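Local coordinates for cytochrome C-type biogenesis protein ccmF (Thermus thermophilus, PDB 6ZMQ) that binds heme b in the membrane and, as a cytochrome c heme lyase, probably takes part in heme transport and attachment during cytochrome c maturation, at residues Asn438-Phe452 with Phe464-Leu478. Sequence-based numbering, arbitrary orientation.
Sequences NLLVLLLALALGTLF and FALGLFLYNAAAIYL. With PTY (phosphatidylethanolamine), chain H.
Gly449 and Gly467 meet backbone to backbone, their CA atoms 3.7 Å apart, where helix 439-452 and helix 464-478 run roughly antiparallel, their N-to-C directions 148° apart, with axes 6.8 Å apart at closest approach. Neither glycine puts a side chain between the backbones, which allows this close approach. One turn back along helix 439-452, Leu446 CA points its hydrogen at Gly467 O (3.5 Å, 173° at the hydrogen). No hydrogen bond crosses between the two segments; within its own helix Thr450 OG1 donates a hydrogen bond to Leu446 O from above the carbonyl plane, an oxygen that also accepts from Thr450 N.

Leu446 and Leu442 both enter as knobs. Leu446 lies alongside Tyr471, pointing the same way, with CG against Tyr471 CB, and is framed further by Gly467, Leu468 and Phe464. Leu442 fits among Tyr471, Ala474, Ala475 and Leu478: Leu442 CB meets the Tyr471 ring in its plane at the edge, 3.6 Å from Tyr471 CD1, while Leu442 CD2 reaches across to Ala474 and Ala475. The Tyr471 hydroxyl is hydrogen-bonded to Leu418 O of helix 402-422. Beyond Leu442, Leu478 CD1 meets Val441 CG1 tip to tip at 3.8 Å.

At the other end, the Phe464 ring stands between protein and lipid. With CG anti to the backbone N (chi1 176°), it lies alongside Thr450, whose OG1 is at the ring edge; Phe464 CE1 touches Leu446 CD2 at 3.6 Å, and Phe464 CE2 lies 3.6 Å from C18 of a phosphatidylethanolamine acyl chain. An alanine here takes away the ring, which is likely to leave a gap between Leu446 CD2 and the acyl chain. The arrangement is a glycine-mediated, roughly antiparallel transmembrane helix pair with knobs-into-holes packing, one lipid chain lying against its Phe464 end.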
loop_
_atom_site.group_PDB
_atom_site.type_symbol
_atom_site.label_atom_id
_atom_site.label_comp_id
_atom_site.label_asym_id
_atom_site.label_seq_id
_atom_site.Cartn_x
_atom_site.Cartn_y
_atom_site.Cartn_z
ATOM N N ASN A 438 -1.740 29.442 -21.187
ATOM C CA ASN A 438 -1.559 28.338 -22.130
ATOM C C ASN A 438 -2.725 27.348 -22.066
ATOM O O ASN A 438 -2.847 26.467 -22.937
ATOM C CB ASN A 438 -0.228 27.633 -21.825
ATOM C CG ASN A 438 0.342 26.876 -23.016
ATOM O OD1 ASN A 438 -0.116 27.036 -24.149
ATOM N ND2 ASN A 438 1.375 26.068 -22.764
ATOM N N LEU A 439 -3.660 27.586 -21.136
ATOM C CA LEU A 439 -4.713 26.655 -20.740
ATOM C C LEU A 439 -5.711 26.355 -21.854
ATOM O O LEU A 439 -6.519 25.435 -21.701
ATOM C CB LEU A 439 -5.471 27.201 -19.516
ATOM C CG LEU A 439 -4.896 27.329 -18.092
ATOM C CD1 LEU A 439 -3.848 28.439 -17.902
ATOM C CD2 LEU A 439 -6.044 27.526 -17.120
ATOM N N LEU A 440 -5.695 27.134 -22.942
ATOM C CA LEU A 440 -6.471 26.822 -24.138
ATOM C C LEU A 440 -6.111 25.466 -24.734
ATOM O O LEU A 440 -7.011 24.651 -24.975
ATOM C CB LEU A 440 -6.307 27.918 -25.192
ATOM C CG LEU A 440 -7.170 29.156 -24.981
ATOM C CD1 LEU A 440 -6.440 30.395 -25.435
ATOM C CD2 LEU A 440 -8.502 28.985 -25.717
ATOM N N VAL A 441 -4.811 25.224 -25.013
ATOM C CA VAL A 441 -4.439 24.046 -25.816
ATOM C C VAL A 441 -4.710 22.763 -25.035
ATOM O O VAL A 441 -5.240 21.784 -25.583
ATOM C CB VAL A 441 -2.985 24.147 -26.337
ATOM C CG1 VAL A 441 -1.951 24.324 -25.244
ATOM C CG2 VAL A 441 -2.627 22.951 -27.230
ATOM N N LEU A 442 -4.499 22.828 -23.714
ATOM C CA LEU A 442 -4.914 21.779 -22.791
ATOM C C LEU A 442 -6.414 21.554 -22.842
ATOM O O LEU A 442 -6.863 20.419 -23.072
ATOM C CB LEU A 442 -4.498 22.159 -21.373
ATOM C CG LEU A 442 -3.015 22.011 -21.093
ATOM C CD1 LEU A 442 -2.649 22.603 -19.744
ATOM C CD2 LEU A 442 -2.685 20.551 -21.179
ATOM N N LEU A 443 -7.186 22.655 -22.764
ATOM C CA LEU A 443 -8.640 22.587 -22.873
ATOM C C LEU A 443 -9.034 22.076 -24.244
ATOM O O LEU A 443 -9.954 21.257 -24.349
ATOM C CB LEU A 443 -9.271 23.961 -22.605
ATOM C CG LEU A 443 -10.645 24.180 -21.949
ATOM C CD1 LEU A 443 -10.792 25.651 -21.558
ATOM C CD2 LEU A 443 -11.812 23.749 -22.841
ATOM N N LEU A 444 -8.256 22.465 -25.274
ATOM C CA LEU A 444 -8.472 22.001 -26.640
ATOM C C LEU A 444 -8.340 20.496 -26.716
ATOM O O LEU A 444 -9.262 19.816 -27.199
ATOM C CB LEU A 444 -7.491 22.677 -27.598
ATOM C CG LEU A 444 -7.570 22.214 -29.053
ATOM C CD1 LEU A 444 -7.821 23.391 -29.980
ATOM C CD2 LEU A 444 -6.291 21.482 -29.468
ATOM N N ALA A 445 -7.260 19.967 -26.107
ATOM C CA ALA A 445 -7.058 18.526 -26.025
ATOM C C ALA A 445 -8.177 17.879 -25.234
ATOM O O ALA A 445 -8.775 16.893 -25.702
ATOM C CB ALA A 445 -5.705 18.221 -25.389
ATOM N N LEU A 446 -8.567 18.543 -24.127
ATOM C CA LEU A 446 -9.671 18.109 -23.278
ATOM C C LEU A 446 -10.951 18.058 -24.090
ATOM O O LEU A 446 -11.566 16.981 -24.202
ATOM C CB LEU A 446 -9.823 19.077 -22.095
ATOM C CG LEU A 446 -10.245 18.664 -20.674
ATOM C CD1 LEU A 446 -10.251 19.891 -19.734
ATOM C CD2 LEU A 446 -11.568 17.931 -20.598
ATOM N N ALA A 447 -11.208 19.142 -24.852
ATOM C CA ALA A 447 -12.440 19.247 -25.625
ATOM C C ALA A 447 -12.454 18.222 -26.741
ATOM O O ALA A 447 -13.484 17.549 -26.933
ATOM C CB ALA A 447 -12.611 20.658 -26.180
ATOM N N LEU A 448 -11.254 17.968 -27.326
ATOM C CA LEU A 448 -11.100 16.998 -28.410
ATOM C C LEU A 448 -11.534 15.627 -27.955
ATOM O O LEU A 448 -12.478 15.071 -28.540
ATOM C CB LEU A 448 -9.649 16.931 -28.897
ATOM C CG LEU A 448 -9.264 15.646 -29.673
ATOM C CD1 LEU A 448 -9.912 15.485 -31.065
ATOM C CD2 LEU A 448 -7.758 15.394 -29.734
ATOM N N GLY A 449 -11.046 15.236 -26.762
ATOM C CA GLY A 449 -11.257 13.889 -26.269
ATOM C C GLY A 449 -12.717 13.615 -26.011
ATOM O O GLY A 449 -13.234 12.580 -26.452
ATOM N N THR A 450 -13.432 14.649 -25.515
ATOM C CA THR A 450 -14.835 14.473 -25.163
ATOM C C THR A 450 -15.670 14.260 -26.416
ATOM O O THR A 450 -16.370 13.241 -26.521
ATOM C CB THR A 450 -15.336 15.670 -24.353
ATOM O OG1 THR A 450 -14.472 15.869 -23.229
ATOM C CG2 THR A 450 -16.753 15.429 -23.849
ATOM N N LEU A 451 -15.435 15.086 -27.447
ATOM C CA LEU A 451 -16.200 14.929 -28.678
ATOM C C LEU A 451 -15.732 13.699 -29.437
ATOM O O LEU A 451 -16.556 12.992 -30.035
ATOM C CB LEU A 451 -16.125 16.193 -29.536
ATOM C CG LEU A 451 -16.558 17.514 -28.882
ATOM C CD1 LEU A 451 -16.595 18.653 -29.903
ATOM C CD2 LEU A 451 -17.912 17.373 -28.186
ATOM N N PHE A 452 -14.441 13.349 -29.288
ATOM C CA PHE A 452 -13.916 12.157 -29.945
ATOM C C PHE A 452 -14.456 10.909 -29.275
ATOM O O PHE A 452 -14.552 9.847 -29.901
ATOM C CB PHE A 452 -12.389 12.178 -29.934
ATOM C CG PHE A 452 -11.751 11.052 -30.674
ATOM C CD1 PHE A 452 -12.191 10.690 -31.936
ATOM C CD2 PHE A 452 -10.671 10.379 -30.112
ATOM C CE1 PHE A 452 -11.591 9.653 -32.613
ATOM C CE2 PHE A 452 -10.057 9.341 -30.791
ATOM C CZ PHE A 452 -10.517 8.980 -32.042
ATOM N N PHE A 464 -15.558 11.756 -21.328
ATOM C CA PHE A 464 -14.898 12.819 -20.581
ATOM C C PHE A 464 -13.615 12.316 -19.930
ATOM O O PHE A 464 -12.653 13.072 -19.782
ATOM C CB PHE A 464 -15.841 13.389 -19.524
ATOM C CG PHE A 464 -15.191 14.417 -18.653
ATOM C CD1 PHE A 464 -14.696 15.584 -19.211
ATOM C CD2 PHE A 464 -14.981 14.174 -17.302
ATOM C CE1 PHE A 464 -14.061 16.526 -18.427
ATOM C CE2 PHE A 464 -14.335 15.108 -16.518
ATOM C CZ PHE A 464 -13.878 16.290 -17.082
ATOM N N ALA A 465 -13.577 11.038 -19.546
ATOM C CA ALA A 465 -12.337 10.448 -19.048
ATOM C C ALA A 465 -11.281 10.342 -20.143
ATOM O O ALA A 465 -10.084 10.529 -19.878
ATOM C CB ALA A 465 -12.620 9.079 -18.444
ATOM N N LEU A 466 -11.710 10.028 -21.374
ATOM C CA LEU A 466 -10.821 10.104 -22.535
ATOM C C LEU A 466 -10.296 11.521 -22.736
ATOM O O LEU A 466 -9.107 11.714 -23.036
ATOM C CB LEU A 466 -11.558 9.636 -23.792
ATOM C CG LEU A 466 -10.789 9.636 -25.118
ATOM C CD1 LEU A 466 -9.458 8.893 -25.031
ATOM C CD2 LEU A 466 -11.649 9.085 -26.246
ATOM N N GLY A 467 -11.177 12.514 -22.563
ATOM C CA GLY A 467 -10.763 13.907 -22.627
ATOM C C GLY A 467 -9.756 14.281 -21.555
ATOM O O GLY A 467 -8.797 15.013 -21.816
ATOM N N LEU A 468 -9.938 13.733 -20.349
ATOM C CA LEU A 468 -9.022 13.995 -19.240
ATOM C C LEU A 468 -7.647 13.388 -19.484
ATOM O O LEU A 468 -6.624 14.024 -19.204
ATOM C CB LEU A 468 -9.599 13.446 -17.939
ATOM C CG LEU A 468 -10.687 14.258 -17.248
ATOM C CD1 LEU A 468 -10.962 13.658 -15.886
ATOM C CD2 LEU A 468 -10.281 15.711 -17.149
ATOM N N PHE A 469 -7.608 12.161 -20.015
ATOM C CA PHE A 469 -6.331 11.528 -20.342
ATOM C C PHE A 469 -5.617 12.239 -21.489
ATOM O O PHE A 469 -4.385 12.345 -21.484
ATOM C CB PHE A 469 -6.545 10.059 -20.689
ATOM C CG PHE A 469 -5.312 9.372 -21.217
ATOM C CD1 PHE A 469 -4.268 9.059 -20.345
ATOM C CD2 PHE A 469 -5.196 9.041 -22.572
ATOM C CE1 PHE A 469 -3.124 8.431 -20.795
ATOM C CE2 PHE A 469 -4.056 8.411 -23.061
ATOM C CZ PHE A 469 -3.007 8.099 -22.166
ATOM N N LEU A 470 -6.369 12.695 -22.500
ATOM C CA LEU A 470 -5.755 13.406 -23.623
ATOM C C LEU A 470 -5.221 14.766 -23.190
ATOM O O LEU A 470 -4.121 15.167 -23.591
ATOM C CB LEU A 470 -6.757 13.551 -24.770
ATOM C CG LEU A 470 -6.702 12.388 -25.762
ATOM C CD1 LEU A 470 -8.021 12.167 -26.468
ATOM C CD2 LEU A 470 -5.587 12.628 -26.780
ATOM N N TYR A 471 -5.979 15.459 -22.336
ATOM C CA TYR A 471 -5.523 16.674 -21.667
ATOM C C TYR A 471 -4.269 16.420 -20.828
ATOM O O TYR A 471 -3.351 17.251 -20.794
ATOM C CB TYR A 471 -6.674 17.186 -20.794
ATOM C CG TYR A 471 -6.262 17.988 -19.587
ATOM C CD1 TYR A 471 -5.845 19.302 -19.728
ATOM C CD2 TYR A 471 -6.274 17.431 -18.308
ATOM C CE1 TYR A 471 -5.456 20.045 -18.638
ATOM C CE2 TYR A 471 -5.866 18.159 -17.219
ATOM C CZ TYR A 471 -5.469 19.472 -17.387
ATOM O OH TYR A 471 -5.085 20.215 -16.301
ATOM N N ASN A 472 -4.208 15.260 -20.158
ATOM C CA ASN A 472 -3.081 14.946 -19.286
ATOM C C ASN A 472 -1.817 14.649 -20.084
ATOM O O ASN A 472 -0.732 15.117 -19.720
ATOM C CB ASN A 472 -3.429 13.763 -18.384
ATOM C CG ASN A 472 -3.956 14.188 -17.021
ATOM O OD1 ASN A 472 -3.473 15.148 -16.435
ATOM N ND2 ASN A 472 -4.933 13.451 -16.501
ATOM N N ALA A 473 -1.935 13.867 -21.164
ATOM C CA ALA A 473 -0.790 13.617 -22.040
ATOM C C ALA A 473 -0.328 14.891 -22.739
ATOM O O ALA A 473 0.881 15.070 -22.980
ATOM C CB ALA A 473 -1.135 12.543 -23.072
ATOM N N ALA A 474 -1.274 15.796 -23.035
ATOM C CA ALA A 474 -0.935 17.125 -23.537
ATOM C C ALA A 474 -0.107 17.915 -22.525
ATOM O O ALA A 474 0.867 18.578 -22.895
ATOM C CB ALA A 474 -2.211 17.885 -23.895
ATOM N N ALA A 475 -0.481 17.849 -21.239
ATOM C CA ALA A 475 0.279 18.546 -20.198
ATOM C C ALA A 475 1.660 17.945 -19.975
ATOM O O ALA A 475 2.609 18.685 -19.673
ATOM C CB ALA A 475 -0.498 18.540 -18.887
ATOM N N ILE A 476 1.780 16.617 -20.096
ATOM C CA ILE A 476 3.086 15.962 -19.996
ATOM C C ILE A 476 3.998 16.418 -21.130
ATOM O O ILE A 476 5.170 16.763 -20.904
ATOM C CB ILE A 476 2.924 14.428 -19.977
ATOM C CG1 ILE A 476 2.131 13.986 -18.747
ATOM C CG2 ILE A 476 4.273 13.708 -20.087
ATOM C CD1 ILE A 476 2.899 13.980 -17.483
ATOM N N TYR A 477 3.446 16.506 -22.353
ATOM C CA TYR A 477 4.221 17.025 -23.482
ATOM C C TYR A 477 4.576 18.503 -23.320
ATOM O O TYR A 477 5.690 18.901 -23.674
ATOM C CB TYR A 477 3.490 16.822 -24.813
ATOM C CG TYR A 477 4.286 17.433 -25.958
ATOM C CD1 TYR A 477 5.583 16.995 -26.242
ATOM C CD2 TYR A 477 3.784 18.511 -26.688
ATOM C CE1 TYR A 477 6.335 17.581 -27.252
ATOM C CE2 TYR A 477 4.530 19.105 -27.700
ATOM C CZ TYR A 477 5.801 18.633 -27.976
ATOM O OH TYR A 477 6.540 19.213 -28.980
ATOM N N LEU A 478 3.658 19.328 -22.800
ATOM C CA LEU A 478 3.948 20.758 -22.652
ATOM C C LEU A 478 5.023 21.002 -21.600
ATOM O O LEU A 478 5.899 21.861 -21.780
ATOM C CB LEU A 478 2.680 21.532 -22.294
ATOM C CG LEU A 478 1.665 21.742 -23.416
ATOM C CD1 LEU A 478 0.537 22.661 -22.963
ATOM C CD2 LEU A 478 2.331 22.242 -24.680
HETATM C C1 PTY H . -20.328 5.511 -14.277
HETATM C C2 PTY H . -22.961 10.618 -10.584
HETATM C C3 PTY H . -23.562 10.275 -11.946
HETATM O O4 PTY H . -19.233 4.858 -13.703
HETATM C C5 PTY H . -21.174 7.736 -15.041
HETATM C C6 PTY H . -19.992 6.995 -14.423
HETATM O O7 PTY H . -18.857 7.151 -15.228
HETATM C C8 PTY H . -17.768 7.699 -14.539
HETATM O O10 PTY H . -16.820 7.025 -14.299
HETATM C C11 PTY H . -17.826 9.158 -14.084
HETATM C C12 PTY H . -16.759 10.004 -14.775
HETATM C C13 PTY H . -17.315 11.415 -14.986
HETATM C C14 PTY H . -17.327 12.176 -13.659
HETATM C C15 PTY H . -17.803 13.612 -13.873
HETATM C C16 PTY H . -16.652 14.615 -13.736
HETATM C C17 PTY H . -17.137 15.980 -14.236
HETATM C C18 PTY H . -16.086 17.082 -14.056
HETATM C C19 PTY H . -16.503 18.295 -14.896
HETATM C C20 PTY H . -15.321 19.184 -15.302
HETATM C C21 PTY H . -15.730 20.056 -16.496
HETATM C C22 PTY H . -15.720 21.547 -16.138
HETATM C C23 PTY H . -15.987 22.401 -17.383
HETATM C C24 PTY H . -15.491 23.832 -17.163
HETATM C C25 PTY H . -15.363 24.554 -18.504
HETATM C C26 PTY H . -14.112 25.428 -18.474
HETATM C C27 PTY H . -14.520 26.894 -18.349
HETATM C C28 PTY H . -13.374 27.688 -17.728
HETATM C C29 PTY H . -13.249 27.302 -16.256
HETATM C C30 PTY H . -19.562 3.951 -12.689
HETATM C C31 PTY H . -18.587 3.689 -11.540
HETATM O O30 PTY H . -20.594 3.373 -12.719
HETATM C C32 PTY H . -17.485 4.747 -11.526
HETATM C C33 PTY H . -16.562 4.511 -10.331
HETATM C C34 PTY H . -15.847 5.813 -9.981
HETATM C C35 PTY H . -14.811 6.127 -11.055
HETATM C C36 PTY H . -13.456 6.347 -10.389
HETATM C C37 PTY H . -12.640 7.359 -11.191
HETATM C C38 PTY H . -11.340 7.599 -10.433
HETATM C C39 PTY H . -10.254 8.039 -11.406
HETATM C C40 PTY H . -8.886 7.777 -10.788
HETATM C C41 PTY H . -8.027 9.020 -11.013
HETATM C C42 PTY H . -6.597 8.756 -10.553
HETATM C C43 PTY H . -6.585 8.648 -9.031
HETATM C C44 PTY H . -5.157 8.768 -8.501
HETATM P P1 PTY H . -23.404 8.469 -13.827
HETATM O O11 PTY H . -22.733 9.365 -12.617
HETATM O O12 PTY H . -23.813 9.377 -14.960
HETATM O O13 PTY H . -24.634 7.774 -13.301
HETATM O O14 PTY H . -22.340 7.336 -14.379
HETATM N N1 PTY H . -23.642 11.761 -9.998
#